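Local coordinates for nitrogenase molybdenum-iron protein beta chain (Clostridium pasteurianum, PDB 4WES) that forms, with the alpha chain, the molybdenum-iron component of nitrogenase, which reduces dinitrogen to ammonium, and shares an [8Fe-7S] cluster with that chain, at residues 160-165 and 230-235. Sequence-based numbering, arbitrary orientation.
Sequences YLSENT and KDTGNS
Asn234 has its CG opposite the carbonyl carbon (chi1 -73°), which turns the amide to the backbone of Thr165. Thr165 holds OG1 between its own N and carbonyl carbon (chi1 58°), facing the same amide. Two hydrogen bonds result. Thr165 N donates to Asn234 OD1 at 2.9 Å, tilted 18° from the carbonyl plane. Asn234 ND2 donates to Thr165 OG1 at 3.0 Å. The other N-H of ND2 donates to Asp231 OD1 at 2.9 Å, nearly straight, and this fixes the rotation of the amide. Asp231 OD2 is held in turn by Asn169.

Asn164 crosses Asn234 with the amide planes almost perpendicular. A water donates to both Asn164 OD1 and Asn234 OD1. Asn164 OD1 also accepts from Gly166 N, and its ND2 reaches Cys257 O.

At the other end, Glu163 N donates to Lys230 O at 2.9 Å. Ser162 OG donates to Thr232 OG1 at 2.8 Å; Thr232 OG1 is also hydrogen-bonded to Leu229 O. Gly233, with no side chain, lets its CA come within 3.4 Å of Glu163 O in a CA-H...O contact.

The contact joins the segment leaving helix 146-161, which follows strand 133-136 of one parallel sheet, to helix 226-231 and the 3-10 segment after it, just before strand 237-241 of another. It lies away from the cluster and iron sites. Its chemistry is mostly neutral and polar: one N-H and the oxygen of the Asn234 amide grip Thr165, while the other N-H, on Asp231, orients the amide, consistent with a well-defined path for the chain at 162-165.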
# COMPACT_ATOMS: atom_id res chain seq x y z
N TYR B 160 -38.07 20.09 0.40
CA TYR B 160 -39.19 19.38 1.01
C TYR B 160 -39.19 19.34 2.51
O TYR B 160 -40.27 19.34 3.09
CB TYR B 160 -39.20 17.92 0.51
CG TYR B 160 -39.84 17.72 -0.85
CD1 TYR B 160 -39.12 17.90 -2.03
CD2 TYR B 160 -41.17 17.35 -0.97
CE1 TYR B 160 -39.70 17.70 -3.27
CE2 TYR B 160 -41.77 17.13 -2.20
CZ TYR B 160 -41.02 17.31 -3.36
OH TYR B 160 -41.63 17.06 -4.56
N LEU B 161 -38.01 19.30 3.14
CA LEU B 161 -37.96 18.98 4.57
C LEU B 161 -37.58 20.14 5.51
O LEU B 161 -38.15 20.25 6.59
CB LEU B 161 -37.03 17.80 4.80
CG LEU B 161 -37.42 16.54 4.05
CD1 LEU B 161 -36.43 15.44 4.38
CD2 LEU B 161 -38.85 16.08 4.31
N SER B 162 -36.59 20.94 5.14
CA SER B 162 -36.05 21.89 6.11
C SER B 162 -37.12 22.90 6.54
O SER B 162 -37.79 23.48 5.69
CB SER B 162 -34.90 22.67 5.51
OG SER B 162 -33.85 21.79 5.07
N GLU B 163 -37.21 23.13 7.84
CA GLU B 163 -38.20 24.12 8.34
C GLU B 163 -37.68 24.87 9.54
O GLU B 163 -37.12 24.25 10.47
CB GLU B 163 -39.54 23.47 8.65
CG GLU B 163 -40.52 24.45 9.30
CD GLU B 163 -41.94 23.92 9.44
OE1 GLU B 163 -42.16 22.70 9.27
OE2 GLU B 163 -42.84 24.74 9.75
N ASN B 164 -37.81 26.19 9.49
CA ASN B 164 -37.50 27.05 10.63
C ASN B 164 -38.78 27.22 11.42
O ASN B 164 -39.73 27.80 10.92
CB ASN B 164 -37.00 28.37 10.11
CG ASN B 164 -36.58 29.32 11.22
OD1 ASN B 164 -37.12 29.30 12.34
ND2 ASN B 164 -35.60 30.17 10.90
N THR B 165 -38.82 26.63 12.60
CA THR B 165 -40.01 26.68 13.44
C THR B 165 -39.85 27.68 14.58
O THR B 165 -40.70 27.75 15.46
CB THR B 165 -40.31 25.32 14.06
OG1 THR B 165 -39.18 24.89 14.84
CG2 THR B 165 -40.55 24.31 12.99
N LYS B 230 -35.55 17.92 8.93
CA LYS B 230 -36.49 19.03 9.16
C LYS B 230 -35.84 20.13 10.02
O LYS B 230 -35.95 21.33 9.71
CB LYS B 230 -37.78 18.55 9.82
CG LYS B 230 -38.62 17.64 8.94
CD LYS B 230 -39.84 17.15 9.68
CE LYS B 230 -40.67 16.22 8.83
NZ LYS B 230 -41.85 15.68 9.56
N ASP B 231 -35.15 19.70 11.06
CA ASP B 231 -34.58 20.61 12.04
C ASP B 231 -33.41 21.43 11.53
O ASP B 231 -32.98 22.39 12.20
CB ASP B 231 -34.17 19.82 13.28
CG ASP B 231 -34.04 20.70 14.53
OD1 ASP B 231 -34.97 21.50 14.82
OD2 ASP B 231 -33.02 20.55 15.24
N THR B 232 -32.91 21.11 10.33
CA THR B 232 -31.84 21.93 9.73
C THR B 232 -32.24 23.40 9.54
O THR B 232 -31.38 24.28 9.52
CB THR B 232 -31.38 21.39 8.36
OG1 THR B 232 -32.49 21.29 7.46
CG2 THR B 232 -30.72 20.05 8.51
N GLY B 233 -33.54 23.66 9.44
CA GLY B 233 -34.00 25.04 9.35
C GLY B 233 -33.87 25.84 10.64
O GLY B 233 -34.05 27.07 10.62
N ASN B 234 -33.60 25.16 11.75
CA ASN B 234 -33.47 25.79 13.08
C ASN B 234 -32.04 25.99 13.53
O ASN B 234 -31.79 26.43 14.63
CB ASN B 234 -34.21 24.94 14.10
CG ASN B 234 -35.71 25.06 13.96
OD1 ASN B 234 -36.25 26.17 13.77
ND2 ASN B 234 -36.41 23.93 14.08
N SER B 235 -31.08 25.70 12.65
CA SER B 235 -29.67 25.79 12.97
C SER B 235 -29.13 27.22 12.90
O SER B 235 -29.77 28.10 12.34
CB SER B 235 -28.87 24.84 12.08
OG SER B 235 -29.36 23.53 12.27
O HOH W 1 -35.16 28.66 14.48